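Local atomic coordinates of methylaspartate ammonia-lyase (Citrobacter amalonaticus, PDB entry 1KKO), a protein that catalyses the reversible, magnesium-dependent anti elimination of ammonia from L-threo-3-methylaspartate, which yields mesaconate. Residues 6-11 with 51-56; 64-69 with 364-369; 95-100 with 114-119; 1-6 with 99-104; 17-22 with 41-46. All blocks are in the same frame, centred on the assembly; numbering follows the deposited sequence.

Strand 3-18 of the enolase-like N-terminal domain runs through contacts 1, 4 and 5, and shows how one long strand can make contacts along a domain: contacts 4 and 5 lie about 36 Å apart, centre to centre. Contact 1 pairs it with strand 47-59, and contact 2, with its centre about 9 Å away, carries the sheet onto a helix of the barrel; S54 OG and D68 OD1, 2.7 Å apart, join the two. Contacts 3 and 4 share P99 and L100 at the end of helix 86-101. Substrate-site residues lie near contacts 2 and 5: the S367 side chain is about 7 Å from that of T360, and D18's about 7 Å from that of C361.

Contact 1. Residues 6-11 with 51-56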
# COMPACT_ATOMS: atom_id res chain seq x y z
N ALA A 6 0.69 24.20 11.55
CA ALA A 6 1.02 22.78 11.71
C ALA A 6 -0.24 22.03 12.12
O ALA A 6 -0.97 22.47 13.01
CB ALA A 6 2.09 22.61 12.76
N LEU A 7 -0.49 20.89 11.46
CA LEU A 7 -1.69 20.09 11.72
C LEU A 7 -1.28 18.66 12.00
O LEU A 7 -0.37 18.14 11.36
CB LEU A 7 -2.62 20.07 10.51
CG LEU A 7 -3.18 21.41 10.05
CD1 LEU A 7 -4.25 21.15 9.01
CD2 LEU A 7 -3.76 22.18 11.18
N PHE A 8 -1.97 18.04 12.95
CA PHE A 8 -1.75 16.66 13.34
C PHE A 8 -3.06 15.89 13.19
O PHE A 8 -4.09 16.30 13.74
CB PHE A 8 -1.27 16.59 14.79
CG PHE A 8 0.05 17.27 15.02
CD1 PHE A 8 1.24 16.69 14.58
CD2 PHE A 8 0.11 18.50 15.66
CE1 PHE A 8 2.46 17.30 14.79
CE2 PHE A 8 1.33 19.12 15.86
CZ PHE A 8 2.50 18.51 15.42
N THR A 9 -3.04 14.80 12.44
CA THR A 9 -4.24 14.01 12.22
C THR A 9 -3.97 12.53 12.45
O THR A 9 -3.01 11.95 11.93
CB THR A 9 -4.81 14.25 10.82
OG1 THR A 9 -3.87 13.92 9.83
CG2 THR A 9 -5.01 15.69 10.55
N ALA A 10 -4.85 11.92 13.22
CA ALA A 10 -4.77 10.49 13.51
C ALA A 10 -5.05 9.68 12.26
O ALA A 10 -5.85 10.08 11.42
CB ALA A 10 -5.79 10.11 14.59
N GLY A 11 -4.38 8.55 12.13
CA GLY A 11 -4.64 7.64 11.02
C GLY A 11 -4.23 6.24 11.36
O GLY A 11 -3.82 5.91 12.48
N GLU A 51 -1.34 2.39 14.18
CA GLU A 51 -1.75 3.78 14.09
C GLU A 51 -0.60 4.68 13.74
O GLU A 51 0.56 4.34 13.95
CB GLU A 51 -2.38 4.27 15.40
CG GLU A 51 -3.63 3.50 15.77
CD GLU A 51 -4.39 4.07 16.94
OE1 GLU A 51 -4.25 5.27 17.24
OE2 GLU A 51 -5.16 3.31 17.55
N CYS A 52 -0.94 5.83 13.17
CA CYS A 52 0.05 6.85 12.89
C CYS A 52 -0.56 8.21 13.19
O CYS A 52 -1.75 8.34 13.45
CB CYS A 52 0.49 6.77 11.43
SG CYS A 52 -0.86 7.02 10.25
N VAL A 53 0.29 9.23 13.16
CA VAL A 53 -0.17 10.60 13.21
C VAL A 53 0.48 11.33 12.05
O VAL A 53 1.70 11.40 11.96
CB VAL A 53 0.18 11.32 14.52
CG1 VAL A 53 -0.17 12.82 14.41
CG2 VAL A 53 -0.54 10.68 15.68
N SER A 54 -0.34 11.85 11.14
CA SER A 54 0.17 12.62 10.03
C SER A 54 0.46 14.04 10.49
O SER A 54 -0.34 14.65 11.19
CB SER A 54 -0.83 12.68 8.88
OG SER A 54 -0.99 11.44 8.23
N VAL A 55 1.60 14.53 10.06
CA VAL A 55 2.04 15.90 10.29
C VAL A 55 1.94 16.64 8.97
O VAL A 55 2.47 16.18 7.97
CB VAL A 55 3.52 15.93 10.75
CG1 VAL A 55 3.97 17.35 11.07
CG2 VAL A 55 3.71 15.01 11.95
N GLN A 56 1.22 17.76 8.96
CA GLN A 56 1.15 18.60 7.78
C GLN A 56 1.62 19.99 8.19
O GLN A 56 1.15 20.54 9.18
CB GLN A 56 -0.27 18.66 7.24
CG GLN A 56 -0.76 17.33 6.73
CD GLN A 56 -2.15 17.42 6.15
OE1 GLN A 56 -2.30 17.43 4.92
NE2 GLN A 56 -3.16 17.52 7.00
O HOH W 1 -2.97 9.95 9.55
O HOH W 2 -5.26 6.61 14.79
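A6 meets Q56 through its backbone, A6 CA lying 3.4 Å from Q56 O, within an antiparallel ladder between the edge strand 3-18 and the central strand 47-59 of the N-terminal three-stranded sheet. L7 forms a hydrogen-bonded pair, its N donating to Q56 O (2.8 Å) while Q56 N returns the bond to L7 O. The next residue, F8, faces helices 86-101 and 128-146. Its chi1 of -62° sets CG beside the backbone N and brings the ring alongside V55, whose CG2 touches CE1 at the ring edge (3.9 Å). F8 CB meets V53 CG1, diagonally across on the same face, at 3.9 Å. T9 returns to the opposite face, shared with S54 and Q56 and packed against the second subunit. There T9 OG1 rests on S54 CB at 3.4 Å, and one water donates to both T9 O and S54 OG; the latter also bonds to D68 and to R404 of the second subunit. A10 sits across from V53 in a non-hydrogen-bonded pair. G11 pairs with C52, the last bridge between 6-11 and 51-56; the two exchange backbone bonds, and C52 SG lies 3.6 Å from G11 C. A second water donates to G11 O (2.8 Å) and to E51 OE1 (3.0 Å), the carboxylate oxygen that also accepts from A86 N.

Contact 2. Residues 64-69 with 364-369; sequences VAVGDC and TEISAR
T364 OG1 donates to D68 OD2 over 2.6 Å, arriving on the anti lone pair of the carboxylate, and this short bond marks the tight, buried end of the contact. The threonine hydroxyl serves twice: with chi1 at 74° it stands between the backbone N and the carbonyl carbon, where it can also accept from S367 N at 3.0 Å. T364 N in turn donates to S367 OG, again at 3.0 Å. This reciprocal pair is a capping box, and it opens helix 365-378, which follows barrel strand 354-357 and the substrate-binding residues T360 and C361. Through the T364-D68 bond a strand of the N-terminal domain is tied to the N-cap of a helix in the TIM-barrel domain, the two-domain build of the enolase superfamily. I366 crosses D68 at about a right angle, its CB 3.4 Å from D68 OD2. A like-charged neighbour, E365, brings OE1 to 3.9 Å from D68 OD2, with a water near both; its OE2 makes a salt bridge to R404 of the second subunit. The helix start and the T364 hydroxyl would probably favour a negative charge on D68, while E365 would oppose it. Beyond G67, whose CA touches I366 CG2 at 3.7 Å, the contact becomes looser and less deeply buried. V66 CG2 lies 3.9 Å from I366 CD1, and it meets the guanidinium of R369 only at the edge, 3.7 Å from NH2. That arginine, bent at chi3, turns one guanidinium face toward I366 CA.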
# COMPACT_ATOMS: atom_id res chain seq x y z
N VAL A 64 2.24 22.38 1.23
CA VAL A 64 1.94 21.58 2.39
C VAL A 64 2.92 20.44 2.47
O VAL A 64 2.89 19.52 1.66
CB VAL A 64 0.51 21.01 2.35
CG1 VAL A 64 0.22 20.24 3.62
CG2 VAL A 64 -0.49 22.13 2.16
N ALA A 65 3.80 20.50 3.47
CA ALA A 65 4.79 19.46 3.71
C ALA A 65 4.17 18.37 4.57
O ALA A 65 3.39 18.68 5.47
CB ALA A 65 6.00 20.05 4.38
N VAL A 66 4.55 17.13 4.32
CA VAL A 66 3.96 16.00 5.03
C VAL A 66 4.97 15.01 5.58
O VAL A 66 6.07 14.82 5.03
CB VAL A 66 2.95 15.23 4.12
CG1 VAL A 66 1.86 16.16 3.64
CG2 VAL A 66 3.64 14.58 2.92
N GLY A 67 4.58 14.40 6.68
CA GLY A 67 5.36 13.35 7.31
C GLY A 67 4.44 12.55 8.19
O GLY A 67 3.42 13.05 8.65
N ASP A 68 4.81 11.30 8.49
CA ASP A 68 4.00 10.46 9.35
C ASP A 68 4.77 9.91 10.53
O ASP A 68 5.82 9.28 10.38
CB ASP A 68 3.44 9.27 8.57
CG ASP A 68 2.21 9.59 7.77
OD1 ASP A 68 1.53 10.58 8.08
OD2 ASP A 68 1.86 8.88 6.82
N CYS A 69 4.21 10.15 11.71
CA CYS A 69 4.70 9.54 12.92
C CYS A 69 4.23 8.09 12.90
O CYS A 69 3.02 7.84 12.83
CB CYS A 69 4.11 10.24 14.14
SG CYS A 69 4.46 12.01 14.22
N THR A 364 3.98 3.88 6.94
CA THR A 364 2.99 4.45 6.02
C THR A 364 3.55 4.70 4.64
O THR A 364 4.73 4.58 4.38
CB THR A 364 2.42 5.77 6.54
OG1 THR A 364 3.41 6.81 6.39
CG2 THR A 364 2.06 5.71 8.00
N GLU A 365 2.65 5.09 3.74
CA GLU A 365 3.04 5.44 2.39
C GLU A 365 3.94 6.67 2.39
O GLU A 365 4.88 6.76 1.61
CB GLU A 365 1.82 5.59 1.48
CG GLU A 365 1.17 6.96 1.34
CD GLU A 365 0.39 7.47 2.55
OE1 GLU A 365 0.56 6.95 3.67
OE2 GLU A 365 -0.38 8.43 2.35
N ILE A 366 3.65 7.62 3.27
CA ILE A 366 4.45 8.84 3.35
C ILE A 366 5.81 8.57 3.95
O ILE A 366 6.82 9.07 3.47
CB ILE A 366 3.72 9.93 4.15
CG1 ILE A 366 2.50 10.42 3.37
CG2 ILE A 366 4.67 11.08 4.49
CD1 ILE A 366 1.66 11.43 4.07
N SER A 367 5.87 7.78 5.02
CA SER A 367 7.17 7.52 5.63
C SER A 367 8.04 6.73 4.67
O SER A 367 9.23 7.00 4.52
CB SER A 367 7.02 6.84 7.00
OG SER A 367 6.50 5.53 6.90
N ALA A 368 7.45 5.75 3.98
CA ALA A 368 8.21 4.97 3.01
C ALA A 368 8.69 5.84 1.86
O ALA A 368 9.85 5.73 1.45
CB ALA A 368 7.38 3.82 2.47
N ARG A 369 7.82 6.69 1.34
CA ARG A 369 8.19 7.55 0.23
C ARG A 369 9.35 8.47 0.65
O ARG A 369 10.28 8.71 -0.12
CB ARG A 369 6.97 8.36 -0.21
CG ARG A 369 7.16 9.15 -1.45
CD ARG A 369 5.89 9.78 -1.91
NE ARG A 369 5.42 10.82 -1.00
CZ ARG A 369 4.21 10.89 -0.46
NH1 ARG A 369 3.30 9.94 -0.67
NH2 ARG A 369 3.92 11.91 0.32
O HOH W 3 -0.53 8.27 5.78

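Contact 3. Residues 95-100 with 114-119; sequences DHIKPL and RFFDKL
L119 CD2 is the bump that fits between two residues of the facing helix: it meets L100 CD1 at 3.7 Å and I97 CD1 at 3.8 Å. The leucines approach tip to tip, whereas I97 and L119 slide past one another in opposite directions. A second projection, the ring of F116, presents CE1 to the hollow beside them, with L100 CB at 3.9 Å and I97 CG2 at 4.1 Å; L100 O sits at the ring edge near CZ. F115 fills the flank. With its CG anti to the backbone N (chi1 171°), its ring extends across the end of L100, and CE2 comes to 4.2 Å from L100 CD1, which lies near the ring plane. F115 CD2 also covers one face of F116, 3.6 Å above it. Large side chains span the gap between the segments of helices 86-101 and 110-118, whose nearly antiparallel axes are 12.7 Å apart. L134 of helix 128-146 touches both I97 and F116, so the helix pair belongs to the apolar core on one side of the N-terminal sheet. Aliphatic carbons and aromatic ring carbons make every side-chain contact across this partly buried interface, which implies that apolar packing and fit of shape hold it, with no directional bonding between the side chains.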
# COMPACT_ATOMS: atom_id res chain seq x y z
N ASP A 95 -0.53 20.53 21.91
CA ASP A 95 -0.15 21.34 23.07
C ASP A 95 1.32 21.71 23.11
O ASP A 95 1.68 22.87 23.37
CB ASP A 95 -0.46 20.57 24.36
CG ASP A 95 -1.94 20.43 24.64
OD1 ASP A 95 -2.75 21.08 23.95
OD2 ASP A 95 -2.37 19.68 25.53
N HIS A 96 2.19 20.73 22.87
CA HIS A 96 3.61 20.90 23.10
C HIS A 96 4.45 21.12 21.86
O HIS A 96 5.55 21.65 21.96
CB HIS A 96 4.17 19.66 23.78
CG HIS A 96 3.60 19.40 25.14
ND1 HIS A 96 3.02 18.20 25.49
CD2 HIS A 96 3.56 20.18 26.25
CE1 HIS A 96 2.62 18.26 26.75
NE2 HIS A 96 2.94 19.45 27.23
N ILE A 97 3.98 20.67 20.71
CA ILE A 97 4.80 20.73 19.52
C ILE A 97 4.34 21.74 18.49
O ILE A 97 5.16 22.40 17.87
CB ILE A 97 4.93 19.30 18.93
CG1 ILE A 97 5.53 18.34 19.97
CG2 ILE A 97 5.77 19.32 17.66
CD1 ILE A 97 6.91 18.75 20.51
N LYS A 98 3.03 21.87 18.30
CA LYS A 98 2.51 22.86 17.36
C LYS A 98 3.14 24.26 17.54
O LYS A 98 3.57 24.86 16.57
CB LYS A 98 0.99 22.92 17.44
CG LYS A 98 0.36 23.90 16.47
CD LYS A 98 -1.17 23.94 16.53
CE LYS A 98 -1.77 23.01 17.56
NZ LYS A 98 -3.01 22.37 17.03
N PRO A 99 3.22 24.79 18.77
CA PRO A 99 3.83 26.12 18.95
C PRO A 99 5.32 26.19 18.63
O PRO A 99 5.86 27.27 18.40
CB PRO A 99 3.61 26.40 20.44
CG PRO A 99 2.50 25.55 20.83
CD PRO A 99 2.68 24.26 20.03
N LEU A 100 5.99 25.05 18.64
CA LEU A 100 7.39 25.01 18.29
C LEU A 100 7.59 24.93 16.79
O LEU A 100 8.69 25.16 16.28
CB LEU A 100 8.08 23.83 18.98
CG LEU A 100 8.07 23.91 20.51
CD1 LEU A 100 8.61 22.63 21.15
CD2 LEU A 100 8.87 25.10 20.96
N ARG A 114 17.64 18.39 14.41
CA ARG A 114 18.38 18.23 15.66
C ARG A 114 17.60 18.76 16.86
O ARG A 114 17.57 18.14 17.92
CB ARG A 114 19.72 18.95 15.58
CG ARG A 114 20.76 18.22 14.75
CD ARG A 114 22.15 18.82 14.93
NE ARG A 114 22.28 20.10 14.25
CZ ARG A 114 22.86 20.26 13.07
NH1 ARG A 114 23.42 19.23 12.44
NH2 ARG A 114 22.90 21.47 12.51
N PHE A 115 16.93 19.90 16.68
CA PHE A 115 16.18 20.48 17.78
C PHE A 115 15.14 19.50 18.30
O PHE A 115 15.07 19.23 19.48
CB PHE A 115 15.52 21.79 17.37
CG PHE A 115 14.57 22.32 18.40
CD1 PHE A 115 15.04 23.06 19.48
CD2 PHE A 115 13.23 22.06 18.32
CE1 PHE A 115 14.17 23.52 20.43
CE2 PHE A 115 12.36 22.53 19.28
CZ PHE A 115 12.84 23.27 20.33
N PHE A 116 14.33 18.96 17.39
CA PHE A 116 13.30 18.03 17.83
C PHE A 116 13.86 16.68 18.24
O PHE A 116 13.24 15.99 19.04
CB PHE A 116 12.21 17.87 16.76
CG PHE A 116 11.38 19.10 16.63
CD1 PHE A 116 10.45 19.42 17.60
CD2 PHE A 116 11.54 19.97 15.58
CE1 PHE A 116 9.70 20.57 17.51
CE2 PHE A 116 10.80 21.13 15.48
CZ PHE A 116 9.88 21.43 16.45
N ASP A 117 15.03 16.31 17.73
CA ASP A 117 15.59 15.02 18.09
C ASP A 117 16.06 14.97 19.53
O ASP A 117 16.14 13.88 20.09
CB ASP A 117 16.75 14.64 17.17
CG ASP A 117 16.86 13.16 16.97
OD1 ASP A 117 15.82 12.52 16.64
OD2 ASP A 117 17.93 12.56 17.13
N LYS A 118 16.38 16.13 20.10
CA LYS A 118 16.92 16.24 21.46
C LYS A 118 15.97 16.89 22.46
O LYS A 118 16.29 17.01 23.65
CB LYS A 118 18.22 17.04 21.42
CG LYS A 118 19.37 16.33 20.74
CD LYS A 118 19.39 16.54 19.24
CE LYS A 118 20.81 16.60 18.73
NZ LYS A 118 21.72 15.68 19.51
N LEU A 119 14.80 17.30 21.99
CA LEU A 119 13.81 17.93 22.84
C LEU A 119 13.28 16.99 23.93
O LEU A 119 12.99 15.84 23.67
CB LEU A 119 12.65 18.38 21.96
CG LEU A 119 11.59 19.21 22.68
CD1 LEU A 119 12.15 20.54 23.13
CD2 LEU A 119 10.39 19.42 21.76

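Contact 4. Residues 1-6 with 99-104; sequences MKIKQA and PLLEGR
Q5 and E102 run side by side in the same direction, with the amide and carboxylate planes turned 82° apart. E102 OE1 accepts from A6 N at 3.0 Å on its anti lone pair, and Q5 CG lies 3.6 Å from the same oxygen; the amide itself reaches out to T411 of the second subunit. The other flat group, the guanidinium of R104, makes a cation-pi contact with the F115 ring. At its edge, NE (2.7 Å) and NH2 (3.1 Å) both grip L100 O, side-on and in the guanidinium plane. This grip braces the turn after helix 86-101, whose G103 and R104 pair with the first strand: I3 N donates to R104 O at 2.9 Å, and G103 N to I3 O at 2.8 Å. Beneath these bonds I3 CB presses on L101 O (3.4 Å), and A6 CB packs on L101 CD1 (3.9 Å) toward the core. K2 lays its chain along G103 O and ends in a salt bridge with D105. On the strand, K4 and Q5 both face I58 as a classic beta bulge, while L101 to R104 form a type II turn with glycine at its third position, where phi is 86°.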
# COMPACT_ATOMS: atom_id res chain seq x y z
N MSE A 1 11.90 31.03 4.66
CA MSE A 1 10.44 30.73 4.63
C MSE A 1 10.04 30.02 5.90
O MSE A 1 10.75 29.16 6.40
CB MSE A 1 10.07 29.86 3.44
CG MSE A 1 8.57 29.89 3.16
SE MSE A 1 8.08 28.77 1.69
CE MSE A 1 8.98 29.73 0.26
N LYS A 2 8.92 30.45 6.46
CA LYS A 2 8.34 29.87 7.66
C LYS A 2 7.16 28.92 7.46
O LYS A 2 6.45 28.96 6.45
CB LYS A 2 7.82 31.01 8.55
CG LYS A 2 8.76 32.21 8.73
CD LYS A 2 9.99 31.83 9.49
CE LYS A 2 10.83 33.07 9.85
NZ LYS A 2 11.92 33.30 8.88
N ILE A 3 6.97 28.07 8.46
CA ILE A 3 5.77 27.29 8.60
C ILE A 3 4.70 28.23 9.12
O ILE A 3 4.91 28.93 10.11
CB ILE A 3 5.98 26.17 9.63
CG1 ILE A 3 6.99 25.15 9.12
CG2 ILE A 3 4.66 25.50 9.97
CD1 ILE A 3 7.53 24.25 10.22
N LYS A 4 3.57 28.28 8.43
CA LYS A 4 2.42 29.07 8.85
C LYS A 4 1.54 28.32 9.83
O LYS A 4 1.10 28.86 10.83
CB LYS A 4 1.57 29.45 7.64
CG LYS A 4 1.83 30.83 7.09
CD LYS A 4 0.80 31.21 6.04
CE LYS A 4 0.41 30.05 5.16
NZ LYS A 4 -0.82 29.37 5.66
N GLN A 5 1.26 27.05 9.52
CA GLN A 5 0.36 26.26 10.34
C GLN A 5 0.83 24.83 10.39
O GLN A 5 1.30 24.31 9.38
CB GLN A 5 -1.06 26.31 9.76
CG GLN A 5 -2.08 25.68 10.67
CD GLN A 5 -3.51 26.09 10.39
OE1 GLN A 5 -3.79 26.78 9.40
NE2 GLN A 5 -4.43 25.66 11.26
N ALA A 6 0.69 24.20 11.55
CA ALA A 6 1.02 22.78 11.71
C ALA A 6 -0.24 22.03 12.12
O ALA A 6 -0.97 22.47 13.01
CB ALA A 6 2.09 22.61 12.76
N PRO A 99 3.22 24.79 18.77
CA PRO A 99 3.83 26.12 18.95
C PRO A 99 5.32 26.19 18.63
O PRO A 99 5.86 27.27 18.40
CB PRO A 99 3.61 26.40 20.44
CG PRO A 99 2.50 25.55 20.83
CD PRO A 99 2.68 24.26 20.03
N LEU A 100 5.99 25.05 18.64
CA LEU A 100 7.39 25.01 18.29
C LEU A 100 7.59 24.93 16.79
O LEU A 100 8.69 25.16 16.28
CB LEU A 100 8.08 23.83 18.98
CG LEU A 100 8.07 23.91 20.51
CD1 LEU A 100 8.61 22.63 21.15
CD2 LEU A 100 8.87 25.10 20.96
N LEU A 101 6.53 24.58 16.07
CA LEU A 101 6.59 24.47 14.61
C LEU A 101 6.11 25.72 13.91
O LEU A 101 6.71 26.18 12.94
CB LEU A 101 5.75 23.29 14.14
CG LEU A 101 6.33 21.91 14.45
CD1 LEU A 101 5.25 20.86 14.26
CD2 LEU A 101 7.53 21.62 13.59
N GLU A 102 5.00 26.28 14.38
CA GLU A 102 4.43 27.44 13.71
C GLU A 102 5.41 28.61 13.86
O GLU A 102 5.94 28.87 14.94
CB GLU A 102 3.03 27.74 14.24
CG GLU A 102 2.09 26.59 13.87
CD GLU A 102 0.65 26.79 14.25
OE1 GLU A 102 -0.20 26.05 13.70
OE2 GLU A 102 0.34 27.66 15.10
N GLY A 103 5.69 29.26 12.74
CA GLY A 103 6.62 30.38 12.71
C GLY A 103 8.07 29.96 12.53
O GLY A 103 8.95 30.80 12.37
N ARG A 104 8.33 28.66 12.55
CA ARG A 104 9.69 28.16 12.42
C ARG A 104 10.18 28.24 10.99
O ARG A 104 9.45 27.93 10.05
CB ARG A 104 9.77 26.72 12.92
CG ARG A 104 11.07 25.98 12.68
CD ARG A 104 11.09 24.63 13.40
NE ARG A 104 10.93 24.84 14.83
CZ ARG A 104 11.94 24.91 15.69
NH1 ARG A 104 13.18 24.71 15.28
NH2 ARG A 104 11.68 25.15 16.96

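Contact 5. Residues 17-22 with 41-46; sequences FDDQQA and PGFTSV
D19 and V46 join the strand-to-helix junction to the loop before strand 47-59 in a buried backbone-and-aromatic contact, at the point where strand 3-18 gives way to helix 20-24 and the loop arrives from strand 33-34. One backbone bond crosses it, D19 N to V46 O at 2.7 Å. D18 CA adds a weaker CH contact to that oxygen at 3.4 Å. The F43 ring lies against the same backbone. D19 CB sits over one of its faces, 4.0 Å from the centroid and only 17° off the normal, a CH-pi contact displaced somewhat toward the rim. F17 O lies at the ring edge, 3.7 Å from F43 CE1, and F17 CB touches the same atom at 3.9 Å, so the aromatic group follows the backbone from F17 to D19. The aspartate has a second task. Its CG stands anti to the backbone N (chi1 -177°), which lets OD1 cap the helix by accepting from A22 N at 3.1 Å, the amide approaching from 64° above the carboxylate plane. T40 OG1 bonds to the same oxygen and V39 N to OD2, so the carboxylate ties the helix start to the incoming loop. The apolar side is closed by A22 CB against V46 CG2 at 3.9 Å. Next to this junction the carboxylate of D18 makes a salt bridge with R47 at the start of strand 47-59, and I23 of helix 20-24 packs on both D18 and V46.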
# COMPACT_ATOMS: atom_id res chain seq x y z
N PHE A 17 0.32 -3.37 15.58
CA PHE A 17 1.24 -3.48 16.70
C PHE A 17 1.00 -4.85 17.31
O PHE A 17 -0.13 -5.16 17.71
CB PHE A 17 0.95 -2.42 17.76
CG PHE A 17 1.26 -1.02 17.33
CD1 PHE A 17 2.55 -0.66 16.98
CD2 PHE A 17 0.27 -0.06 17.29
CE1 PHE A 17 2.83 0.63 16.59
CE2 PHE A 17 0.58 1.23 16.91
CZ PHE A 17 1.85 1.56 16.55
N ASP A 18 2.06 -5.65 17.39
CA ASP A 18 1.98 -6.99 17.95
C ASP A 18 2.87 -7.09 19.18
O ASP A 18 4.00 -6.60 19.18
CB ASP A 18 2.48 -8.02 16.95
CG ASP A 18 1.49 -8.35 15.87
OD1 ASP A 18 0.30 -7.97 15.98
OD2 ASP A 18 1.85 -8.99 14.86
N ASP A 19 2.34 -7.73 20.20
CA ASP A 19 3.08 -7.97 21.43
C ASP A 19 3.95 -9.20 21.17
O ASP A 19 3.51 -10.34 21.32
CB ASP A 19 2.08 -8.19 22.56
CG ASP A 19 2.74 -8.38 23.89
OD1 ASP A 19 3.92 -8.78 23.92
OD2 ASP A 19 2.10 -8.17 24.93
N GLN A 20 5.19 -8.96 20.71
CA GLN A 20 6.09 -10.02 20.30
C GLN A 20 6.35 -11.00 21.43
O GLN A 20 6.44 -12.20 21.19
CB GLN A 20 7.43 -9.45 19.83
CG GLN A 20 8.26 -10.44 19.08
CD GLN A 20 9.56 -9.85 18.60
OE1 GLN A 20 9.95 -8.77 19.02
NE2 GLN A 20 10.24 -10.56 17.71
N GLN A 21 6.44 -10.49 22.65
CA GLN A 21 6.72 -11.35 23.78
C GLN A 21 5.56 -12.32 23.99
O GLN A 21 5.79 -13.51 24.19
CB GLN A 21 6.95 -10.55 25.05
CG GLN A 21 7.38 -11.41 26.23
CD GLN A 21 8.69 -12.13 25.97
OE1 GLN A 21 8.74 -13.36 25.90
NE2 GLN A 21 9.76 -11.36 25.80
N ALA A 22 4.33 -11.81 23.94
CA ALA A 22 3.15 -12.65 24.16
C ALA A 22 3.04 -13.71 23.07
O ALA A 22 2.64 -14.85 23.34
CB ALA A 22 1.90 -11.82 24.22
N PRO A 41 4.29 -3.80 28.17
CA PRO A 41 3.70 -2.55 28.64
C PRO A 41 3.11 -1.73 27.50
O PRO A 41 3.74 -1.63 26.45
CB PRO A 41 4.88 -1.80 29.28
CG PRO A 41 6.00 -2.75 29.39
CD PRO A 41 5.70 -3.95 28.56
N GLY A 42 1.93 -1.18 27.72
CA GLY A 42 1.25 -0.36 26.72
C GLY A 42 0.19 -1.15 25.98
O GLY A 42 -0.86 -0.61 25.62
N PHE A 43 0.45 -2.43 25.77
CA PHE A 43 -0.49 -3.26 25.02
C PHE A 43 -1.71 -3.64 25.85
O PHE A 43 -1.59 -4.09 26.99
CB PHE A 43 0.17 -4.54 24.53
CG PHE A 43 1.06 -4.35 23.34
CD1 PHE A 43 0.61 -4.67 22.06
CD2 PHE A 43 2.36 -3.88 23.50
CE1 PHE A 43 1.43 -4.51 20.97
CE2 PHE A 43 3.18 -3.72 22.41
CZ PHE A 43 2.73 -4.03 21.14
N THR A 44 -2.88 -3.43 25.27
CA THR A 44 -4.11 -3.87 25.91
C THR A 44 -4.67 -5.12 25.22
O THR A 44 -5.58 -5.75 25.73
CB THR A 44 -5.17 -2.77 25.95
OG1 THR A 44 -5.27 -2.15 24.66
CG2 THR A 44 -4.74 -1.64 26.88
N SER A 45 -4.12 -5.47 24.05
CA SER A 45 -4.43 -6.73 23.36
C SER A 45 -3.12 -7.22 22.76
O SER A 45 -2.20 -6.43 22.57
CB SER A 45 -5.45 -6.55 22.24
OG SER A 45 -6.71 -6.15 22.74
N VAL A 46 -3.02 -8.50 22.44
CA VAL A 46 -1.79 -9.02 21.87
C VAL A 46 -1.53 -8.38 20.50
O VAL A 46 -0.38 -8.11 20.14
CB VAL A 46 -1.78 -10.57 21.79
CG1 VAL A 46 -0.56 -11.06 21.07
CG2 VAL A 46 -1.80 -11.15 23.21